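Local coordinates for protein esterase (Xanthomonas oryzae pv. oryzae, PDB 3H2G) that acts as a secreted-lipase-like esterase of the alpha/beta-hydrolase type that degrades rice cell walls and serves the bacterium in virulence, at residues K169-M183 / F197-L211. Sequence-based numbering, arbitrary orientation.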
ATOM      1  N   LYS A 169       6.274  14.524 -15.259  1.00  7.94           N
ATOM      2  CA  LYS A 169       5.939  14.693 -13.852  1.00  8.28           C
ATOM      3  C   LYS A 169       5.542  13.351 -13.251  1.00  8.50           C
ATOM      4  O   LYS A 169       4.837  12.559 -13.881  1.00  6.38           O
ATOM      5  CB  LYS A 169       4.799  15.700 -13.690  1.00 10.51           C
ATOM      6  CG  LYS A 169       5.151  17.101 -14.182  1.00 11.54           C
ATOM      7  CD  LYS A 169       4.050  18.094 -13.865  1.00 14.00           C
ATOM      8  CE  LYS A 169       4.318  19.450 -14.514  1.00 14.60           C
ATOM      9  NZ  LYS A 169       5.584  20.071 -14.052  1.00 15.75           N
ATOM     10  N   VAL A 170       6.006  13.103 -12.031  1.00  6.68           N
ATOM     11  CA  VAL A 170       5.715  11.855 -11.338  1.00  5.84           C
ATOM     12  C   VAL A 170       5.014  12.129 -10.014  1.00  5.40           C
ATOM     13  O   VAL A 170       5.299  13.113  -9.335  1.00  6.70           O
ATOM     14  CB  VAL A 170       7.017  11.067 -11.068  1.00  5.93           C
ATOM     15  CG1 VAL A 170       6.710   9.765 -10.337  1.00  6.08           C
ATOM     16  CG2 VAL A 170       7.728  10.793 -12.382  1.00  4.38           C
ATOM     17  N   MET A 171       4.091  11.247  -9.655  1.00  5.82           N
ATOM     18  CA  MET A 171       3.351  11.381  -8.412  1.00  4.44           C
ATOM     19  C   MET A 171       3.253  10.018  -7.749  1.00  4.94           C
ATOM     20  O   MET A 171       3.484   8.991  -8.387  1.00  5.77           O
ATOM     21  CB  MET A 171       1.949  11.923  -8.685  1.00  5.04           C
ATOM     22  CG  MET A 171       1.940  13.303  -9.313  1.00  5.69           C
ATOM     23  SD  MET A 171       0.257  13.871  -9.561  1.00  8.68           S
ATOM     24  CE  MET A 171       0.502  15.145 -10.811  1.00  8.28           C
ATOM     25  N   LEU A 172       2.912  10.019  -6.467  1.00  4.11           N
ATOM     26  CA  LEU A 172       2.785   8.783  -5.714  1.00  3.22           C
ATOM     27  C   LEU A 172       1.568   8.810  -4.807  1.00  4.67           C
ATOM     28  O   LEU A 172       1.181   9.859  -4.298  1.00  4.75           O
ATOM     29  CB  LEU A 172       4.023   8.564  -4.837  1.00  4.46           C
ATOM     30  CG  LEU A 172       5.370   8.328  -5.516  1.00  5.87           C
ATOM     31  CD1 LEU A 172       6.488   8.405  -4.480  1.00  5.41           C
ATOM     32  CD2 LEU A 172       5.357   6.968  -6.206  1.00  6.15           C
ATOM     33  N   SER A 173       0.973   7.640  -4.610  1.00  4.03           N
ATOM     34  CA  SER A 173      -0.162   7.496  -3.710  1.00  3.86           C
ATOM     35  C   SER A 173      -0.297   6.012  -3.390  1.00  4.96           C
ATOM     36  O   SER A 173       0.373   5.176  -3.997  1.00  3.84           O
ATOM     37  CB  SER A 173      -1.449   8.030  -4.342  1.00  4.04           C
ATOM     38  OG  SER A 173      -2.480   8.107  -3.367  1.00  1.94           O
ATOM     39  N   GLY A 174      -1.151   5.694  -2.427  1.00  5.01           N
ATOM     40  CA  GLY A 174      -1.353   4.312  -2.032  1.00  3.78           C
ATOM     41  C   GLY A 174      -2.278   4.294  -0.834  1.00  3.52           C
ATOM     42  O   GLY A 174      -2.380   5.286  -0.110  1.00  3.99           O
ATOM     43  N   TYR A 175      -2.943   3.164  -0.620  1.00  5.07           N
ATOM     44  CA  TYR A 175      -3.895   3.017   0.474  1.00  5.35           C
ATOM     45  C   TYR A 175      -3.529   1.889   1.437  1.00  4.52           C
ATOM     46  O   TYR A 175      -3.167   0.792   1.007  1.00  4.02           O
ATOM     47  CB  TYR A 175      -5.294   2.778  -0.118  1.00  4.70           C
ATOM     48  CG  TYR A 175      -6.253   2.031   0.784  1.00  6.18           C
ATOM     49  CD1 TYR A 175      -6.757   2.619   1.946  1.00  8.44           C
ATOM     50  CD2 TYR A 175      -6.633   0.722   0.490  1.00  6.39           C
ATOM     51  CE1 TYR A 175      -7.614   1.918   2.795  1.00  7.98           C
ATOM     52  CE2 TYR A 175      -7.486   0.014   1.333  1.00  7.63           C
ATOM     53  CZ  TYR A 175      -7.970   0.617   2.484  1.00  8.36           C
ATOM     54  OH  TYR A 175      -8.799  -0.087   3.327  1.00 10.47           O
ATOM     55  N   SER A 176      -3.621   2.183   2.737  1.00  6.20           N
ATOM     56  CA  SER A 176      -3.336   1.227   3.813  1.00  5.39           C
ATOM     57  C   SER A 176      -1.860   0.820   3.810  1.00  5.74           C
ATOM     58  O   SER A 176      -0.986   1.665   4.010  1.00  3.74           O
ATOM     59  CB  SER A 176      -4.239  -0.004   3.664  1.00  6.62           C
ATOM     60  OG  SER A 176      -4.319  -0.726   4.885  1.00  6.88           O
ATOM     61  N   GLN A 177      -1.564  -0.464   3.612  1.00  5.68           N
ATOM     62  CA  GLN A 177      -0.159  -0.861   3.551  1.00  5.04           C
ATOM     63  C   GLN A 177       0.430  -0.031   2.416  1.00  4.92           C
ATOM     64  O   GLN A 177       1.596   0.361   2.455  1.00  6.35           O
ATOM     65  CB  GLN A 177       0.015  -2.343   3.196  1.00  4.92           C
ATOM     66  CG  GLN A 177       1.492  -2.699   2.958  1.00  5.19           C
ATOM     67  CD  GLN A 177       1.718  -4.045   2.284  1.00  4.61           C
ATOM     68  OE1 GLN A 177       2.859  -4.409   1.975  1.00  8.49           O
ATOM     69  NE2 GLN A 177       0.647  -4.785   2.050  1.00  1.07           N
ATOM     70  N   GLY A 178      -0.404   0.230   1.410  1.00  4.81           N
ATOM     71  CA  GLY A 178       0.015   1.008   0.256  1.00  3.46           C
ATOM     72  C   GLY A 178       0.397   2.433   0.599  1.00  4.35           C
ATOM     73  O   GLY A 178       1.147   3.070  -0.143  1.00  4.16           O
ATOM     74  N   GLY A 179      -0.129   2.941   1.710  1.00  4.58           N
ATOM     75  CA  GLY A 179       0.205   4.293   2.131  1.00  5.62           C
ATOM     76  C   GLY A 179       1.623   4.268   2.668  1.00  5.41           C
ATOM     77  O   GLY A 179       2.387   5.222   2.514  1.00  5.69           O
ATOM     78  N   HIS A 180       1.964   3.158   3.314  1.00  5.04           N
ATOM     79  CA  HIS A 180       3.297   2.946   3.862  1.00  4.11           C
ATOM     80  C   HIS A 180       4.223   2.822   2.644  1.00  4.91           C
ATOM     81  O   HIS A 180       5.306   3.404   2.606  1.00  4.23           O
ATOM     82  CB  HIS A 180       3.302   1.654   4.694  1.00  5.61           C
ATOM     83  CG  HIS A 180       4.632   1.308   5.294  1.00  6.31           C
ATOM     84  ND1 HIS A 180       5.043   1.774   6.525  1.00  7.73           N
ATOM     85  CD2 HIS A 180       5.637   0.526   4.834  1.00  2.83           C
ATOM     86  CE1 HIS A 180       6.245   1.294   6.796  1.00  4.37           C
ATOM     87  NE2 HIS A 180       6.628   0.535   5.786  1.00  6.43           N
ATOM     88  N   THR A 181       3.774   2.073   1.640  1.00  4.64           N
ATOM     89  CA  THR A 181       4.535   1.883   0.408  1.00  4.23           C
ATOM     90  C   THR A 181       4.786   3.213  -0.304  1.00  4.41           C
ATOM     91  O   THR A 181       5.912   3.514  -0.716  1.00  2.84           O
ATOM     92  CB  THR A 181       3.781   0.956  -0.570  1.00  4.46           C
ATOM     93  OG1 THR A 181       3.690  -0.358  -0.009  1.00  5.06           O
ATOM     94  CG2 THR A 181       4.498   0.888  -1.916  1.00  3.91           C
ATOM     95  N   ALA A 182       3.727   4.003  -0.458  1.00  1.28           N
ATOM     96  CA  ALA A 182       3.836   5.291  -1.133  1.00  4.05           C
ATOM     97  C   ALA A 182       4.863   6.189  -0.456  1.00  3.10           C
ATOM     98  O   ALA A 182       5.728   6.770  -1.118  1.00  3.26           O
ATOM     99  CB  ALA A 182       2.473   5.985  -1.163  1.00  4.24           C
ATOM    100  N   MET A 183       4.775   6.298   0.865  1.00  3.78           N
ATOM    101  CA  MET A 183       5.702   7.144   1.611  1.00  3.98           C
ATOM    102  C   MET A 183       7.132   6.610   1.571  1.00  4.07           C
ATOM    103  O   MET A 183       8.088   7.384   1.459  1.00  3.97           O
ATOM    104  CB  MET A 183       5.247   7.293   3.067  1.00  4.05           C
ATOM    105  CG  MET A 183       6.112   8.273   3.862  1.00  2.91           C
ATOM    106  SD  MET A 183       5.519   8.598   5.538  1.00  4.66           S
ATOM    107  CE  MET A 183       4.182   9.749   5.205  1.00  5.51           C
ATOM    108  N   PHE A 197      13.151  10.423 -11.502  1.00  5.61           N
ATOM    109  CA  PHE A 197      11.726  10.639 -11.252  1.00  7.32           C
ATOM    110  C   PHE A 197      11.460  12.049 -10.739  1.00  7.92           C
ATOM    111  O   PHE A 197      11.815  12.374  -9.604  1.00  8.12           O
ATOM    112  CB  PHE A 197      11.220   9.635 -10.213  1.00  8.09           C
ATOM    113  CG  PHE A 197      11.380   8.204 -10.625  1.00  7.55           C
ATOM    114  CD1 PHE A 197      10.517   7.634 -11.555  1.00  8.78           C
ATOM    115  CD2 PHE A 197      12.394   7.422 -10.085  1.00  7.96           C
ATOM    116  CE1 PHE A 197      10.662   6.300 -11.943  1.00  7.72           C
ATOM    117  CE2 PHE A 197      12.548   6.088 -10.466  1.00  7.23           C
ATOM    118  CZ  PHE A 197      11.678   5.529 -11.398  1.00  7.72           C
ATOM    119  N   HIS A 198      10.835  12.879 -11.569  1.00  7.03           N
ATOM    120  CA  HIS A 198      10.509  14.246 -11.181  1.00  7.20           C
ATOM    121  C   HIS A 198       9.238  14.189 -10.345  1.00  7.12           C
ATOM    122  O   HIS A 198       8.131  14.341 -10.857  1.00  7.46           O
ATOM    123  CB  HIS A 198      10.298  15.122 -12.427  1.00  8.42           C
ATOM    124  CG  HIS A 198       9.865  16.523 -12.120  1.00 10.48           C
ATOM    125  ND1 HIS A 198      10.219  17.173 -10.956  1.00 13.21           N
ATOM    126  CD2 HIS A 198       9.146  17.414 -12.843  1.00 10.14           C
ATOM    127  CE1 HIS A 198       9.737  18.403 -10.977  1.00 10.57           C
ATOM    128  NE2 HIS A 198       9.083  18.575 -12.112  1.00 12.98           N
ATOM    129  N   LEU A 199       9.421  13.963  -9.049  1.00  7.05           N
ATOM    130  CA  LEU A 199       8.320  13.842  -8.104  1.00  7.87           C
ATOM    131  C   LEU A 199       7.724  15.205  -7.754  1.00  8.23           C
ATOM    132  O   LEU A 199       8.408  16.066  -7.199  1.00  8.82           O
ATOM    133  CB  LEU A 199       8.833  13.136  -6.847  1.00  9.45           C
ATOM    134  CG  LEU A 199       7.845  12.589  -5.818  1.00 12.41           C
ATOM    135  CD1 LEU A 199       6.874  11.613  -6.478  1.00 11.40           C
ATOM    136  CD2 LEU A 199       8.633  11.891  -4.717  1.00 10.87           C
ATOM    137  N   VAL A 200       6.446  15.397  -8.074  1.00  5.75           N
ATOM    138  CA  VAL A 200       5.783  16.669  -7.804  1.00  6.65           C
ATOM    139  C   VAL A 200       4.644  16.585  -6.791  1.00  7.07           C
ATOM    140  O   VAL A 200       4.121  17.611  -6.360  1.00  8.10           O
ATOM    141  CB  VAL A 200       5.230  17.295  -9.103  1.00  7.04           C
ATOM    142  CG1 VAL A 200       6.372  17.587 -10.064  1.00  7.94           C
ATOM    143  CG2 VAL A 200       4.214  16.361  -9.745  1.00  7.62           C
ATOM    144  N   ALA A 201       4.268  15.370  -6.404  1.00  6.38           N
ATOM    145  CA  ALA A 201       3.187  15.192  -5.443  1.00  6.23           C
ATOM    146  C   ALA A 201       3.161  13.782  -4.871  1.00  6.50           C
ATOM    147  O   ALA A 201       3.410  12.806  -5.578  1.00  5.40           O
ATOM    148  CB  ALA A 201       1.842  15.498  -6.105  1.00  5.62           C
ATOM    149  N   SER A 202       2.852  13.690  -3.584  1.00  5.88           N
ATOM    150  CA  SER A 202       2.762  12.407  -2.899  1.00  5.20           C
ATOM    151  C   SER A 202       1.535  12.476  -2.000  1.00  6.07           C
ATOM    152  O   SER A 202       1.370  13.436  -1.248  1.00  5.42           O
ATOM    153  CB  SER A 202       4.008  12.163  -2.046  1.00  6.24           C
ATOM    154  OG  SER A 202       3.918  10.920  -1.370  1.00  6.11           O
ATOM    155  N   ALA A 203       0.673  11.468  -2.082  1.00  4.13           N
ATOM    156  CA  ALA A 203      -0.536  11.450  -1.263  1.00  5.21           C
ATOM    157  C   ALA A 203      -0.801  10.091  -0.620  1.00  5.40           C
ATOM    158  O   ALA A 203      -1.690   9.349  -1.054  1.00  4.60           O
ATOM    159  CB  ALA A 203      -1.750  11.879  -2.105  1.00  4.57           C
ATOM    160  N   PRO A 204      -0.027   9.739   0.420  1.00  5.63           N
ATOM    161  CA  PRO A 204      -0.213   8.453   1.108  1.00  5.24           C
ATOM    162  C   PRO A 204      -1.586   8.455   1.777  1.00  6.62           C
ATOM    163  O   PRO A 204      -1.996   9.466   2.352  1.00  6.66           O
ATOM    164  CB  PRO A 204       0.915   8.440   2.140  1.00  6.36           C
ATOM    165  CG  PRO A 204       1.964   9.324   1.527  1.00  6.48           C
ATOM    166  CD  PRO A 204       1.149  10.452   0.949  1.00  6.02           C
ATOM    167  N   ILE A 205      -2.284   7.327   1.713  1.00  4.44           N
ATOM    168  CA  ILE A 205      -3.615   7.219   2.301  1.00  5.67           C
ATOM    169  C   ILE A 205      -3.712   6.169   3.411  1.00  4.92           C
ATOM    170  O   ILE A 205      -3.394   5.001   3.206  1.00  4.43           O
ATOM    171  CB  ILE A 205      -4.659   6.868   1.213  1.00  5.70           C
ATOM    172  CG1 ILE A 205      -4.650   7.939   0.120  1.00  4.91           C
ATOM    173  CG2 ILE A 205      -6.048   6.739   1.834  1.00  5.52           C
ATOM    174  CD1 ILE A 205      -5.435   7.541  -1.128  1.00  5.15           C
ATOM    175  N   SER A 206      -4.152   6.602   4.587  1.00  6.15           N
ATOM    176  CA  SER A 206      -4.339   5.711   5.733  1.00  6.58           C
ATOM    177  C   SER A 206      -3.196   4.726   5.979  1.00  6.55           C
ATOM    178  O   SER A 206      -3.431   3.548   6.269  1.00  6.07           O
ATOM    179  CB  SER A 206      -5.651   4.943   5.563  1.00  7.93           C
ATOM    180  OG  SER A 206      -6.726   5.842   5.327  1.00  6.84           O
ATOM    181  N   GLY A 207      -1.962   5.211   5.882  1.00  4.87           N
ATOM    182  CA  GLY A 207      -0.813   4.351   6.101  1.00  4.89           C
ATOM    183  C   GLY A 207      -0.261   4.407   7.518  1.00  4.74           C
ATOM    184  O   GLY A 207      -0.353   5.439   8.184  1.00  6.28           O
ATOM    185  N   PRO A 208       0.320   3.302   8.012  1.00  4.47           N
ATOM    186  CA  PRO A 208       0.886   3.247   9.362  1.00  3.74           C
ATOM    187  C   PRO A 208       2.332   3.754   9.377  1.00  4.46           C
ATOM    188  O   PRO A 208       3.257   2.983   9.608  1.00  4.86           O
ATOM    189  CB  PRO A 208       0.786   1.765   9.702  1.00  4.58           C
ATOM    190  CG  PRO A 208       1.077   1.125   8.382  1.00  4.34           C
ATOM    191  CD  PRO A 208       0.259   1.955   7.413  1.00  4.29           C
ATOM    192  N   TYR A 209       2.512   5.052   9.127  1.00  3.97           N
ATOM    193  CA  TYR A 209       3.842   5.664   9.082  1.00  4.55           C
ATOM    194  C   TYR A 209       4.600   5.480  10.395  1.00  5.14           C
ATOM    195  O   TYR A 209       5.817   5.272  10.397  1.00  5.47           O
ATOM    196  CB  TYR A 209       3.715   7.154   8.743  1.00  4.87           C
ATOM    197  CG  TYR A 209       2.635   7.424   7.716  1.00  4.62           C
ATOM    198  CD1 TYR A 209       2.659   6.799   6.469  1.00  5.06           C
ATOM    199  CD2 TYR A 209       1.543   8.234   8.025  1.00  5.20           C
ATOM    200  CE1 TYR A 209       1.617   6.963   5.559  1.00  5.71           C
ATOM    201  CE2 TYR A 209       0.493   8.405   7.124  1.00  6.14           C
ATOM    202  CZ  TYR A 209       0.534   7.763   5.897  1.00  7.89           C
ATOM    203  OH  TYR A 209      -0.529   7.876   5.032  1.00  5.96           O
ATOM    204  N   ALA A 210       3.882   5.581  11.510  1.00  4.66           N
ATOM    205  CA  ALA A 210       4.479   5.366  12.824  1.00  5.43           C
ATOM    206  C   ALA A 210       4.133   3.902  13.086  1.00  5.62           C
ATOM    207  O   ALA A 210       3.307   3.576  13.941  1.00  5.28           O
ATOM    208  CB  ALA A 210       3.828   6.276  13.863  1.00  5.09           C
ATOM    209  N   LEU A 211       4.772   3.032  12.308  1.00  6.19           N
ATOM    210  CA  LEU A 211       4.536   1.594  12.350  1.00  5.56           C
ATOM    211  C   LEU A 211       4.635   0.946  13.720  1.00  4.86           C
ATOM    212  O   LEU A 211       3.687   0.310  14.178  1.00  5.07           O
ATOM    213  CB  LEU A 211       5.478   0.887  11.368  1.00  6.47           C
ATOM    214  CG  LEU A 211       5.217  -0.606  11.149  1.00  4.76           C
ATOM    215  CD1 LEU A 211       3.790  -0.807  10.657  1.00  5.48           C
ATOM    216  CD2 LEU A 211       6.207  -1.165  10.139  1.00  6.27           C
TER
HETATM  217  O   HOH W   1       7.204  21.189 -11.923  1.00 32.01           O
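Strands 169-175 and 198-205 run side by side in parallel, their segment axes 49° apart, and exchange backbone hydrogen bonds from V170 N to H198 O (2.7 Å) as far as S176 N to I205 O. P204 falls between two donors, A203 N to L172 O and I205 N to G174 O, where its missing N-H costs this pair no bond. S173 adds a side-chain hydrogen bond: OG, anti to the backbone N (chi1 -169°), donates to A203 O at 2.7 Å from a position tilted out of the carbonyl plane. On the face toward helix 177-192, apolar as suits leucines, L199 CD1 meets L172 CG at 3.7 Å, the side chains crossing at about a right angle; on the face toward helix 376-396, small A201 lets the extended M171 chain lie close, also against V200 CG2. This beta-alpha-beta crossover enters helix 177-192 at what is probably a nucleophile elbow, G174, S176 and G178 matching GxSxG, as in alpha/beta-hydrolases. S176, bonded through OG to H377, is probably the nucleophile. G179 and G207 bring their CA atoms to 4.1 Å, a closeness possible because neither carries a CB. The unbranched M183 chain bends at chi3 (-78°), laying CE over one face of the Y209 ring in a CH-pi contact, with SD in an oblique Met-aromatic contact; G207 O lies over the opposite face. Y209 OH accepts a hydrogen bond from G207 N.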